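Local coordinates for protein D-galactonate dehydratase family member RspA (Pantoea ananatis, PDB 3T6C) that catalyses in vitro, weakly and with magnesium, the dehydration of D-gluconate to 2-dehydro-3-deoxy-D-gluconate, which is probably not its main role in the cell, at residues Thr34-Pro39 with Arg67-Gln72; Gly41-Val46 with Phe418-Gly423; Glu77-Phe82 with Gln96-Ser101; Asn106-Asn111 with Leu299-Asn304; Ile353-Val358 with Glu385-Cys390. One frame throughout, in Å; residues are numbered along the deposited sequence.

Contact 1. Residues Thr34-Pro39 with Arg67-Gln72; sequences TILTAP and RIYAVQ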
# COMPACT_ATOMS: atom_id res chain seq x y z
N THR A 34 -41.63 -20.46 -18.11
CA THR A 34 -41.28 -20.56 -16.70
C THR A 34 -42.32 -21.44 -16.00
O THR A 34 -43.52 -21.26 -16.21
CB THR A 34 -41.33 -19.21 -16.01
OG1 THR A 34 -40.51 -18.25 -16.69
CG2 THR A 34 -40.88 -19.34 -14.58
N ILE A 35 -41.84 -22.38 -15.18
CA ILE A 35 -42.68 -23.26 -14.41
C ILE A 35 -42.41 -22.96 -12.93
O ILE A 35 -41.24 -22.96 -12.47
CB ILE A 35 -42.34 -24.72 -14.71
CG1 ILE A 35 -42.72 -25.06 -16.17
CG2 ILE A 35 -43.11 -25.65 -13.79
CD1 ILE A 35 -41.93 -26.25 -16.75
N LEU A 36 -43.50 -22.68 -12.20
CA LEU A 36 -43.41 -22.40 -10.77
C LEU A 36 -44.00 -23.62 -10.06
O LEU A 36 -45.18 -23.97 -10.25
CB LEU A 36 -44.19 -21.15 -10.39
CG LEU A 36 -43.78 -19.81 -10.99
CD1 LEU A 36 -44.59 -18.64 -10.40
CD2 LEU A 36 -42.34 -19.59 -10.84
N THR A 37 -43.18 -24.28 -9.25
CA THR A 37 -43.62 -25.51 -8.58
C THR A 37 -42.96 -25.68 -7.20
O THR A 37 -41.88 -25.16 -6.99
CB THR A 37 -43.34 -26.77 -9.49
OG1 THR A 37 -43.90 -27.94 -8.90
CG2 THR A 37 -41.85 -27.03 -9.74
N ALA A 38 -43.62 -26.38 -6.28
CA ALA A 38 -43.09 -26.51 -4.93
C ALA A 38 -43.17 -27.93 -4.34
O ALA A 38 -43.74 -28.10 -3.27
CB ALA A 38 -43.82 -25.51 -4.00
N PRO A 39 -42.56 -28.93 -4.99
CA PRO A 39 -42.80 -30.33 -4.56
C PRO A 39 -42.15 -30.64 -3.23
O PRO A 39 -42.60 -31.55 -2.53
CB PRO A 39 -42.19 -31.18 -5.69
CG PRO A 39 -42.09 -30.19 -6.93
CD PRO A 39 -41.79 -28.84 -6.26
N ARG A 67 -38.78 -14.17 -4.29
CA ARG A 67 -39.24 -13.35 -5.40
C ARG A 67 -39.86 -13.96 -6.65
O ARG A 67 -39.51 -13.47 -7.77
CB ARG A 67 -38.30 -12.16 -5.64
CG ARG A 67 -38.10 -11.20 -4.43
CD ARG A 67 -39.40 -10.34 -4.25
NE ARG A 67 -39.22 -9.23 -3.27
CZ ARG A 67 -39.36 -9.41 -1.96
NH1 ARG A 67 -39.61 -10.63 -1.48
NH2 ARG A 67 -39.28 -8.36 -1.12
N ILE A 68 -40.38 -15.19 -6.53
CA ILE A 68 -40.66 -15.98 -7.73
C ILE A 68 -41.44 -15.23 -8.80
O ILE A 68 -41.19 -15.44 -9.99
CB ILE A 68 -41.40 -17.31 -7.38
CG1 ILE A 68 -42.81 -17.06 -6.83
CG2 ILE A 68 -40.53 -18.15 -6.41
CD1 ILE A 68 -43.56 -18.37 -6.46
N TYR A 69 -42.35 -14.34 -8.42
CA TYR A 69 -43.18 -13.66 -9.45
C TYR A 69 -42.43 -12.55 -10.16
O TYR A 69 -42.75 -12.24 -11.32
CB TYR A 69 -44.50 -13.16 -8.84
CG TYR A 69 -45.33 -14.32 -8.31
CD1 TYR A 69 -45.79 -15.30 -9.15
CD2 TYR A 69 -45.64 -14.41 -6.95
CE1 TYR A 69 -46.51 -16.38 -8.66
CE2 TYR A 69 -46.39 -15.44 -6.46
CZ TYR A 69 -46.79 -16.44 -7.31
OH TYR A 69 -47.52 -17.52 -6.79
N ALA A 70 -41.43 -11.95 -9.51
CA ALA A 70 -40.65 -10.91 -10.16
C ALA A 70 -39.68 -11.59 -11.13
O ALA A 70 -39.46 -11.11 -12.24
CB ALA A 70 -39.90 -10.07 -9.14
N VAL A 71 -39.05 -12.70 -10.70
CA VAL A 71 -38.27 -13.53 -11.62
C VAL A 71 -39.10 -14.07 -12.79
O VAL A 71 -38.64 -14.00 -13.94
CB VAL A 71 -37.56 -14.68 -10.84
CG1 VAL A 71 -36.79 -15.60 -11.80
CG2 VAL A 71 -36.65 -14.11 -9.81
N GLN A 72 -40.31 -14.57 -12.53
CA GLN A 72 -41.16 -15.02 -13.62
C GLN A 72 -41.41 -13.92 -14.63
O GLN A 72 -41.35 -14.18 -15.83
CB GLN A 72 -42.49 -15.55 -13.05
CG GLN A 72 -43.45 -15.95 -14.17
CD GLN A 72 -44.73 -16.45 -13.58
OE1 GLN A 72 -45.35 -15.77 -12.76
NE2 GLN A 72 -45.12 -17.63 -13.97
O HOH W 1 -45.04 -18.73 -16.60

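Contact 2. Residues Gly41-Val46 with Phe418-Gly423; sequences GIDLVV and FPCEGG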
# COMPACT_ATOMS: atom_id res chain seq x y z
N GLY A 41 -41.97 -28.40 -0.76
CA GLY A 41 -42.53 -27.48 0.21
C GLY A 41 -41.88 -26.10 0.15
O GLY A 41 -42.13 -25.27 1.03
N ILE A 42 -41.09 -25.87 -0.90
CA ILE A 42 -40.35 -24.62 -1.08
C ILE A 42 -40.55 -24.17 -2.52
O ILE A 42 -40.39 -24.98 -3.46
CB ILE A 42 -38.85 -24.79 -0.78
CG1 ILE A 42 -38.66 -25.13 0.70
CG2 ILE A 42 -38.06 -23.48 -1.08
CD1 ILE A 42 -37.30 -25.58 1.01
N ASP A 43 -40.90 -22.90 -2.71
CA ASP A 43 -41.23 -22.44 -4.07
C ASP A 43 -40.00 -22.40 -4.96
O ASP A 43 -39.00 -21.78 -4.61
CB ASP A 43 -41.85 -21.04 -4.04
CG ASP A 43 -43.20 -20.99 -3.33
OD1 ASP A 43 -43.83 -22.06 -3.12
OD2 ASP A 43 -43.65 -19.86 -3.06
N LEU A 44 -40.09 -23.06 -6.12
CA LEU A 44 -39.02 -23.11 -7.14
C LEU A 44 -39.40 -22.43 -8.42
O LEU A 44 -40.57 -22.43 -8.76
CB LEU A 44 -38.73 -24.57 -7.52
CG LEU A 44 -38.51 -25.50 -6.32
CD1 LEU A 44 -38.29 -26.93 -6.81
CD2 LEU A 44 -37.34 -25.06 -5.50
N VAL A 45 -38.41 -21.87 -9.15
CA VAL A 45 -38.64 -21.34 -10.51
C VAL A 45 -37.78 -22.10 -11.51
O VAL A 45 -36.54 -22.10 -11.40
CB VAL A 45 -38.28 -19.86 -10.59
CG1 VAL A 45 -38.70 -19.29 -11.94
CG2 VAL A 45 -38.95 -19.08 -9.44
N VAL A 46 -38.40 -22.69 -12.53
CA VAL A 46 -37.69 -23.51 -13.50
C VAL A 46 -37.98 -22.91 -14.88
O VAL A 46 -39.08 -22.42 -15.12
CB VAL A 46 -38.22 -24.97 -13.42
CG1 VAL A 46 -37.90 -25.78 -14.67
CG2 VAL A 46 -37.68 -25.65 -12.15
N PHE A 418 -48.21 -29.22 -7.57
CA PHE A 418 -47.58 -28.55 -6.41
C PHE A 418 -47.45 -27.07 -6.66
O PHE A 418 -46.33 -26.54 -6.87
CB PHE A 418 -46.20 -29.13 -6.13
CG PHE A 418 -46.23 -30.60 -5.79
CD1 PHE A 418 -46.41 -30.99 -4.46
CD2 PHE A 418 -46.07 -31.58 -6.76
CE1 PHE A 418 -46.47 -32.37 -4.12
CE2 PHE A 418 -46.10 -32.94 -6.43
CZ PHE A 418 -46.32 -33.32 -5.11
N PRO A 419 -48.59 -26.36 -6.64
CA PRO A 419 -48.53 -24.93 -6.88
C PRO A 419 -47.79 -24.22 -5.75
O PRO A 419 -47.74 -24.66 -4.59
CB PRO A 419 -50.00 -24.51 -6.92
CG PRO A 419 -50.73 -25.58 -6.20
CD PRO A 419 -49.96 -26.85 -6.35
N CYS A 420 -47.19 -23.10 -6.11
CA CYS A 420 -46.39 -22.35 -5.14
C CYS A 420 -47.21 -21.62 -4.10
O CYS A 420 -48.34 -21.18 -4.39
CB CYS A 420 -45.50 -21.34 -5.88
SG CYS A 420 -44.16 -22.18 -6.74
N GLU A 421 -46.62 -21.44 -2.91
CA GLU A 421 -47.26 -20.71 -1.82
C GLU A 421 -47.19 -19.18 -2.05
O GLU A 421 -48.18 -18.46 -1.83
CB GLU A 421 -46.62 -21.14 -0.48
CG GLU A 421 -46.93 -20.28 0.75
CD GLU A 421 -48.41 -20.27 1.14
OE1 GLU A 421 -49.18 -21.15 0.67
OE2 GLU A 421 -48.81 -19.35 1.91
N GLY A 422 -46.06 -18.69 -2.54
CA GLY A 422 -45.84 -17.26 -2.68
C GLY A 422 -45.77 -16.55 -1.33
O GLY A 422 -45.55 -17.17 -0.29
N GLY A 423 -45.92 -15.23 -1.34
CA GLY A 423 -45.99 -14.49 -0.08
C GLY A 423 -44.68 -13.90 0.41
O GLY A 423 -43.62 -14.15 -0.15
O HOH W 2 -43.79 -19.51 0.22

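Contact 3. Residues Glu77-Phe82 with Gln96-Ser101; sequences EYLAPF and QSAAVS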
# COMPACT_ATOMS: atom_id res chain seq x y z
N GLU A 77 -41.64 -11.93 -19.73
CA GLU A 77 -41.91 -10.69 -20.46
C GLU A 77 -40.71 -10.18 -21.21
O GLU A 77 -40.86 -9.36 -22.12
CB GLU A 77 -42.42 -9.59 -19.50
CG GLU A 77 -43.72 -9.92 -18.75
CD GLU A 77 -44.90 -10.29 -19.64
OE1 GLU A 77 -44.92 -9.93 -20.84
OE2 GLU A 77 -45.82 -10.95 -19.12
N TYR A 78 -39.51 -10.65 -20.83
CA TYR A 78 -38.27 -10.08 -21.38
C TYR A 78 -37.33 -11.12 -22.02
O TYR A 78 -37.14 -11.14 -23.25
CB TYR A 78 -37.53 -9.24 -20.29
CG TYR A 78 -38.41 -8.12 -19.80
CD1 TYR A 78 -38.52 -6.92 -20.53
CD2 TYR A 78 -39.15 -8.24 -18.60
CE1 TYR A 78 -39.34 -5.93 -20.11
CE2 TYR A 78 -39.98 -7.22 -18.17
CZ TYR A 78 -40.05 -6.06 -18.92
OH TYR A 78 -40.87 -5.03 -18.48
N LEU A 79 -36.72 -11.98 -21.19
CA LEU A 79 -35.74 -12.92 -21.76
C LEU A 79 -36.37 -13.91 -22.74
O LEU A 79 -35.74 -14.24 -23.75
CB LEU A 79 -34.97 -13.69 -20.66
CG LEU A 79 -34.17 -12.79 -19.74
CD1 LEU A 79 -33.22 -13.67 -18.84
CD2 LEU A 79 -33.34 -11.81 -20.55
N ALA A 80 -37.61 -14.35 -22.50
CA ALA A 80 -38.25 -15.31 -23.41
C ALA A 80 -38.40 -14.70 -24.83
O ALA A 80 -37.88 -15.27 -25.79
CB ALA A 80 -39.63 -15.76 -22.83
N PRO A 81 -39.07 -13.52 -24.99
CA PRO A 81 -39.18 -12.97 -26.34
C PRO A 81 -37.82 -12.63 -26.96
O PRO A 81 -37.63 -12.71 -28.20
CB PRO A 81 -40.06 -11.70 -26.18
CG PRO A 81 -40.08 -11.42 -24.68
CD PRO A 81 -39.89 -12.76 -24.01
N PHE A 82 -36.86 -12.24 -26.11
CA PHE A 82 -35.48 -11.93 -26.57
C PHE A 82 -34.85 -13.14 -27.25
O PHE A 82 -33.99 -12.98 -28.14
CB PHE A 82 -34.69 -11.54 -25.32
CG PHE A 82 -33.22 -11.26 -25.55
CD1 PHE A 82 -32.25 -12.20 -25.21
CD2 PHE A 82 -32.81 -10.01 -25.98
CE1 PHE A 82 -30.88 -11.94 -25.37
CE2 PHE A 82 -31.45 -9.72 -26.15
CZ PHE A 82 -30.46 -10.67 -25.83
N GLN A 96 -23.86 -12.85 -22.53
CA GLN A 96 -23.39 -11.47 -22.50
C GLN A 96 -24.46 -10.50 -22.95
O GLN A 96 -24.68 -9.46 -22.33
CB GLN A 96 -22.17 -11.34 -23.42
CG GLN A 96 -20.96 -12.14 -22.97
CD GLN A 96 -20.35 -11.58 -21.69
OE1 GLN A 96 -20.50 -10.40 -21.42
NE2 GLN A 96 -19.67 -12.42 -20.91
N SER A 97 -25.14 -10.83 -24.04
CA SER A 97 -26.21 -9.95 -24.54
C SER A 97 -27.47 -9.95 -23.65
O SER A 97 -28.04 -8.86 -23.38
CB SER A 97 -26.54 -10.28 -26.02
OG SER A 97 -27.06 -11.62 -26.14
N ALA A 98 -27.87 -11.10 -23.13
CA ALA A 98 -29.06 -11.09 -22.25
C ALA A 98 -28.71 -10.30 -20.99
O ALA A 98 -29.56 -9.53 -20.48
CB ALA A 98 -29.48 -12.52 -21.90
N ALA A 99 -27.47 -10.42 -20.51
CA ALA A 99 -27.07 -9.77 -19.28
C ALA A 99 -27.23 -8.25 -19.34
O ALA A 99 -27.55 -7.63 -18.33
CB ALA A 99 -25.60 -10.12 -18.91
N VAL A 100 -26.94 -7.66 -20.49
CA VAL A 100 -27.03 -6.22 -20.68
C VAL A 100 -28.30 -5.75 -21.36
O VAL A 100 -28.42 -4.56 -21.64
CB VAL A 100 -25.79 -5.65 -21.44
CG1 VAL A 100 -24.49 -5.95 -20.64
CG2 VAL A 100 -25.72 -6.17 -22.91
N SER A 101 -29.25 -6.67 -21.65
CA SER A 101 -30.40 -6.31 -22.50
C SER A 101 -31.28 -5.23 -21.88
O SER A 101 -31.87 -4.44 -22.61
CB SER A 101 -31.22 -7.57 -22.82
OG SER A 101 -31.71 -8.18 -21.60

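Contact 4. Residues Asn106-Asn111 with Leu299-Asn304; sequences NGPVMN and LFVNVN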
# COMPACT_ATOMS: atom_id res chain seq x y z
N ASN A 106 -26.83 -7.00 -12.75
CA ASN A 106 -26.17 -7.36 -11.48
C ASN A 106 -27.08 -7.24 -10.29
O ASN A 106 -26.83 -6.46 -9.36
CB ASN A 106 -24.93 -6.50 -11.26
CG ASN A 106 -23.85 -6.75 -12.32
OD1 ASN A 106 -23.56 -7.90 -12.65
ND2 ASN A 106 -23.27 -5.69 -12.85
N GLY A 107 -28.13 -8.07 -10.26
CA GLY A 107 -28.98 -8.11 -9.10
C GLY A 107 -29.70 -9.45 -9.05
O GLY A 107 -29.66 -10.22 -10.03
N PRO A 108 -30.36 -9.75 -7.93
CA PRO A 108 -30.87 -11.13 -7.79
C PRO A 108 -32.04 -11.44 -8.75
O PRO A 108 -32.13 -12.60 -9.20
CB PRO A 108 -31.28 -11.24 -6.30
CG PRO A 108 -31.56 -9.75 -5.87
CD PRO A 108 -30.53 -8.92 -6.73
N VAL A 109 -32.95 -10.49 -9.04
CA VAL A 109 -34.04 -10.86 -9.96
C VAL A 109 -33.42 -11.01 -11.37
O VAL A 109 -33.67 -12.01 -12.08
CB VAL A 109 -35.12 -9.78 -9.94
CG1 VAL A 109 -36.14 -10.10 -10.97
CG2 VAL A 109 -35.75 -9.69 -8.59
N MET A 110 -32.61 -10.01 -11.79
CA MET A 110 -32.00 -10.09 -13.10
C MET A 110 -31.15 -11.35 -13.28
O MET A 110 -31.24 -12.04 -14.32
CB MET A 110 -31.13 -8.86 -13.35
CG MET A 110 -31.87 -7.51 -13.21
SD MET A 110 -33.20 -7.25 -14.37
CE MET A 110 -32.28 -7.14 -15.92
N ASN A 111 -30.33 -11.66 -12.29
CA ASN A 111 -29.36 -12.75 -12.48
C ASN A 111 -30.07 -14.10 -12.47
O ASN A 111 -29.69 -14.99 -13.21
CB ASN A 111 -28.31 -12.74 -11.37
CG ASN A 111 -27.40 -11.51 -11.43
OD1 ASN A 111 -27.58 -10.61 -12.26
ND2 ASN A 111 -26.46 -11.44 -10.49
N LEU A 299 -25.10 -14.80 -0.74
CA LEU A 299 -25.85 -13.58 -1.09
C LEU A 299 -25.31 -12.82 -2.31
O LEU A 299 -25.94 -11.86 -2.75
CB LEU A 299 -25.87 -12.60 0.11
CG LEU A 299 -26.93 -12.93 1.16
CD1 LEU A 299 -26.64 -12.17 2.46
CD2 LEU A 299 -28.33 -12.50 0.60
N PHE A 300 -24.13 -13.19 -2.82
CA PHE A 300 -23.48 -12.32 -3.81
C PHE A 300 -24.18 -12.31 -5.17
O PHE A 300 -24.75 -13.32 -5.62
CB PHE A 300 -22.05 -12.77 -4.06
CG PHE A 300 -21.12 -12.57 -2.89
CD1 PHE A 300 -21.42 -11.76 -1.80
CD2 PHE A 300 -19.88 -13.21 -2.91
CE1 PHE A 300 -20.49 -11.56 -0.76
CE2 PHE A 300 -18.94 -13.01 -1.91
CZ PHE A 300 -19.23 -12.22 -0.81
N VAL A 301 -24.36 -11.10 -5.67
CA VAL A 301 -24.93 -10.82 -7.00
C VAL A 301 -24.02 -10.05 -7.95
O VAL A 301 -24.46 -9.67 -9.08
CB VAL A 301 -26.30 -10.14 -6.84
CG1 VAL A 301 -27.33 -11.07 -6.19
CG2 VAL A 301 -26.18 -8.87 -5.98
N ASN A 302 -22.81 -9.68 -7.52
CA ASN A 302 -22.07 -8.64 -8.24
C ASN A 302 -20.57 -8.96 -8.14
O ASN A 302 -20.07 -9.31 -7.05
CB ASN A 302 -22.37 -7.30 -7.54
CG ASN A 302 -21.91 -6.08 -8.35
OD1 ASN A 302 -20.75 -6.01 -8.84
ND2 ASN A 302 -22.82 -5.13 -8.56
N VAL A 303 -19.85 -8.79 -9.25
CA VAL A 303 -18.41 -9.04 -9.27
C VAL A 303 -17.64 -8.17 -8.24
O VAL A 303 -16.59 -8.59 -7.68
CB VAL A 303 -17.85 -8.82 -10.71
CG1 VAL A 303 -18.09 -7.37 -11.18
CG2 VAL A 303 -16.32 -9.17 -10.79
N ASN A 304 -18.14 -6.95 -7.98
CA ASN A 304 -17.48 -6.07 -7.00
C ASN A 304 -17.65 -6.55 -5.54
O ASN A 304 -16.97 -6.03 -4.64
CB ASN A 304 -17.99 -4.65 -7.18
CG ASN A 304 -17.20 -3.92 -8.24
OD1 ASN A 304 -16.00 -3.76 -8.08
ND2 ASN A 304 -17.85 -3.52 -9.32
O HOH W 3 -25.48 -5.75 -7.18
O HOH W 4 -21.12 -8.91 -11.93

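Contact 5. Residues Ile353-Val358 with Glu385-Cys390; sequences ISPIGV and EVFPGC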
# COMPACT_ATOMS: atom_id res chain seq x y z
N ILE A 353 -33.55 -24.28 -4.06
CA ILE A 353 -32.85 -24.51 -5.30
C ILE A 353 -33.61 -25.66 -5.94
O ILE A 353 -33.96 -26.59 -5.23
CB ILE A 353 -31.38 -24.82 -5.03
CG1 ILE A 353 -30.64 -25.02 -6.36
CG2 ILE A 353 -31.15 -26.04 -4.10
CD1 ILE A 353 -29.08 -25.13 -6.18
N SER A 354 -33.80 -25.68 -7.27
CA SER A 354 -34.52 -26.82 -7.85
C SER A 354 -33.55 -27.97 -8.06
O SER A 354 -32.34 -27.76 -8.04
CB SER A 354 -35.17 -26.46 -9.18
OG SER A 354 -34.17 -26.33 -10.16
N PRO A 355 -34.06 -29.21 -8.29
CA PRO A 355 -33.12 -30.27 -8.59
C PRO A 355 -32.25 -30.00 -9.84
O PRO A 355 -31.17 -30.57 -9.94
CB PRO A 355 -34.04 -31.46 -8.87
CG PRO A 355 -35.16 -31.24 -7.86
CD PRO A 355 -35.41 -29.73 -7.98
N ILE A 356 -32.73 -29.18 -10.77
CA ILE A 356 -31.93 -28.71 -11.91
C ILE A 356 -30.68 -27.95 -11.43
O ILE A 356 -29.56 -28.25 -11.90
CB ILE A 356 -32.77 -27.84 -12.83
CG1 ILE A 356 -33.98 -28.61 -13.32
CG2 ILE A 356 -31.93 -27.35 -14.04
CD1 ILE A 356 -35.10 -27.69 -13.84
N GLY A 357 -30.88 -27.03 -10.47
CA GLY A 357 -29.79 -26.27 -9.86
C GLY A 357 -28.84 -27.17 -9.07
O GLY A 357 -27.62 -27.00 -9.13
N VAL A 358 -29.41 -28.16 -8.39
CA VAL A 358 -28.57 -29.14 -7.67
C VAL A 358 -27.67 -29.87 -8.64
O VAL A 358 -26.46 -30.04 -8.39
CB VAL A 358 -29.44 -30.14 -6.91
CG1 VAL A 358 -28.59 -31.28 -6.33
CG2 VAL A 358 -30.16 -29.40 -5.81
N GLU A 385 -39.85 -37.46 -8.01
CA GLU A 385 -40.86 -37.78 -8.99
C GLU A 385 -41.04 -36.66 -10.02
O GLU A 385 -41.09 -36.92 -11.22
CB GLU A 385 -42.19 -37.96 -8.25
CG GLU A 385 -43.34 -38.43 -9.13
CD GLU A 385 -44.24 -39.41 -8.39
OE1 GLU A 385 -44.79 -40.27 -9.06
OE2 GLU A 385 -44.39 -39.35 -7.16
N VAL A 386 -41.15 -35.43 -9.54
CA VAL A 386 -41.35 -34.26 -10.43
C VAL A 386 -40.12 -33.98 -11.29
O VAL A 386 -40.24 -33.54 -12.42
CB VAL A 386 -41.75 -33.01 -9.65
CG1 VAL A 386 -41.77 -31.77 -10.54
CG2 VAL A 386 -43.19 -33.22 -9.05
N PHE A 387 -38.95 -34.29 -10.75
CA PHE A 387 -37.69 -34.10 -11.48
C PHE A 387 -36.92 -35.39 -11.64
O PHE A 387 -35.98 -35.64 -10.92
CB PHE A 387 -36.81 -33.07 -10.73
CG PHE A 387 -37.39 -31.68 -10.65
CD1 PHE A 387 -38.24 -31.32 -9.57
CD2 PHE A 387 -37.08 -30.73 -11.60
CE1 PHE A 387 -38.77 -30.01 -9.48
CE2 PHE A 387 -37.58 -29.45 -11.53
CZ PHE A 387 -38.44 -29.08 -10.46
N PRO A 388 -37.29 -36.23 -12.62
CA PRO A 388 -36.54 -37.49 -12.81
C PRO A 388 -35.07 -37.22 -13.12
O PRO A 388 -34.74 -36.31 -13.90
CB PRO A 388 -37.22 -38.13 -14.04
CG PRO A 388 -38.61 -37.54 -14.01
CD PRO A 388 -38.45 -36.13 -13.52
N GLY A 389 -34.18 -38.01 -12.50
CA GLY A 389 -32.74 -37.78 -12.68
C GLY A 389 -32.01 -37.21 -11.48
O GLY A 389 -30.82 -36.93 -11.57
N CYS A 390 -32.67 -37.02 -10.34
CA CYS A 390 -31.97 -36.43 -9.20
C CYS A 390 -30.77 -37.32 -8.84
O CYS A 390 -30.84 -38.56 -9.01
CB CYS A 390 -32.90 -36.39 -8.00
SG CYS A 390 -34.18 -35.10 -8.15

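Contact 1. Residues Thr34-Pro39 with Arg67-Gln72
Leu36 meets Ile68, Tyr69 and Gln72 with one branch, its CD1 methyl. The leucine leaves the strand toward the helix, its CG anti to the carbonyl carbon (chi1 -62°). Leu36 CD1 comes obliquely onto the Tyr69 ring, 3.4 Å from Tyr69 CE1. Leu36 CD1 also lies 4.1 Å from Ile68 CD1. Gln72 passes Leu36 at about a right angle. Its chain is extended, and its amide lies against the leucine branch, with NE2 3.7 Å from Leu36 CD1. Within the helix, Ile68 CG1 sits over the centre of the Tyr69 ring, and Gln72 OE1 lies at the ring edge, in its plane.

The contact packs the first helix of the enolase-superfamily N-terminal (capping) domain on its three-stranded antiparallel sheet. Strand 34-37 and helix 68-72 run nearly antiparallel, at 169°, with axes 9.9 Å apart.

Thr34 also points to the helix, its CG2 4.3 Å from Gln72 CG. Its OG1 is hydrogen-bonded to Asp76, one turn further on. A water links the Thr34 backbone to the Gln72 side chain: it donates to Thr34 O (3.0 Å) and accepts from Gln72 NE2 (2.9 Å). Tyr69 N is bonded to Tyr78 OH of a second subunit.

Contact 2. Residues Gly41-Val46 with Phe418-Gly423
Asp43 OD2 takes a 2.7 Å hydrogen bond from Gly422 N on its syn lone pair. The N-H...O angle is 156°. Asp43 OD1 accepts from Glu421 N at 2.9 Å, also on the syn side but 20° out of the carboxylate plane. One carboxylate thus holds two successive backbone N-H groups, which should fix its rotation. A water adds a weak bond to Asp43 OD2 and a firmer one to Gly422 O, where it donates at 3.0 Å.

Cys420 packs beside the acid, its CB 3.3 Å from Asp43 OD1 and its SG 3.7 Å from Asp43 CB. The Glu421 side chain leads away from the aspartate. Gly422 has a positive phi (67°), and this turns the chain just where its N-H reaches the carboxylate.

The arrangement ties the N-terminal capping domain to the segment after helix 412-415; in the enolase superfamily the C-terminal end of the chain completes this domain. The side chain of Leu44 is about 6 Å from that of Asp352, a substrate-binding residue. Asp43 sits just before strand 44-51, and Ile68 of helix 68-83 touches both Asp43 and Cys420. Strand 29-37 is close by as well, with Leu36 against Cys420.

Contact 3. Residues Glu77-Phe82 with Gln96-Ser101
This is a buried helix-helix packing contact inside the N-terminal capping domain of the enolase superfamily. It joins helix 68-83 to helix 91-100, away from the annotated sites. The two helices form an antiparallel pair: the short segments cross at 148°, with axes 11.0 Å apart. The Phe82 ring lies between the two helices.

Phe82 carries the contact. Its CG is anti to the backbone N (chi1 177°), which sends the ring across to the other helix. Phe82 CE1 lies 3.7 Å from Ala98 CA and Phe82 CE2 4.0 Å from Ser101 CB, both oblique to the ring. Phe82 CE1 is also 3.8 Å from Ala98 CB. Ser97 instead comes in at the ring edge, near its plane, with OG 3.5 Å from Phe82 CZ. That hydroxyl is bonded to Asp93 O in its own helix. Lys86 makes a cation-pi contact with Phe82.

Leu79 adds the second apolar touch, CD2 to Ala98 CB at 4.2 Å, and the same methyl comes near Ser101 OG. Leu79 also touches Ala113 and Ile117 of helix 108-129. A second subunit closes in as well: its Arg67 is bonded to Ser101 OG, and its Asn424 to Tyr78 O. Ala98 O accepts twice from Ser101, from the backbone N at 3.1 Å and from OG at 2.8 Å.

Contact 4. Residues Asn106-Asn111 with Leu299-Asn304
Asn106 lies alongside Val301 and Asn302, with CB 3.7 Å from Asn302 ND2. Two waters join it to the other segment: one links Asn106 O to Asn302 ND2, the other Asn106 OD1 to Val303 N. Its ND2 is held by Glu278 of a second subunit. Gly107 is the N-cap of helix 108-129. Pro108 follows, crossing Val301 obliquely, its CD 3.9 Å from Val301 CG1. Asn111, one turn on, is turned back to segment 299-304. Its ND2 donates to Val301 O at 3.0 Å, with the acceptor 9° from the amide plane and an N-H...O angle of 140°. The same ND2 is bonded to Ser324 O. Asn111 OD1 takes Gly107 N at 3.3 Å, from above its carbonyl plane. On the second segment, Asn302 caps helix 303-311 by accepting from Asn304 N. Two helix starts thus meet at the interface of the capping domain and the enolase-type barrel, where segment 299-304 follows directly on the magnesium ligand Glu298.

Contact 5. Residues Ile353-Val358 with Glu385-Cys390
Pro355 and Phe387 make a CH-pi contact. Pro355 CD sits over the centre of the Phe387 ring, 3.6 Å from its centroid and only 13° off the ring normal. The proline and the phenylalanine cross at about a right angle. A chi1 of -64° puts Phe387 CG beside its own backbone N, and the ring faces Pro355.

Further apolar contacts flank the ring. Ile356 comes to it at its edge, near the plane, with CD1 3.8 Å from Phe387 CE2. Cys390 SG packs on Pro355 CB at 3.7 Å. Ser354 CB is a looser neighbour, 4.4 Å from Phe387 CZ and oblique to the ring.

The segments belong to the C-terminal barrel domain of the enolase superfamily. Here the start of helix 355-367 meets the turn after helix 381-386. Val46 of the capping domain's strand 44-51 touches both Ile356 and Phe387.

Capping and backbone bonds hold the first side. Ser354 is the N-cap of its helix, where OG accepts a weak bond from Gly357 N at 3.4 Å. Val358 N is bonded to Ser354 O at 3.0 Å. The second side is a type II beta turn from Phe387 to Cys390. Gly389 has the positive phi of the turn (108°), and Cys390 lies beside Pro355.

How the contacts relate
Contact 1 is a surface contact; the other four are buried. Contacts 1 and 2 touch, their centres 6 Å apart, and lie on neighbouring strands, 29-37 and 44-51 respectively. Contacts 1 and 3 both use helix 68-83 and stay within the capping domain. Contact 4 joins that domain to the barrel, whereas contact 5 lies in the barrel and meets the capping sheet through Thr37 of contact 1 and Leu44 and Val46 of contact 2. Contacts 1, 3 and 5 rest mainly on apolar side chains, with a glutamine and a water added in contact 1. Contact 2 depends on a carboxylate, contact 4 on asparagines and waters. Contacts 1, 3 and 4 touch a second subunit; contact 5 touches none.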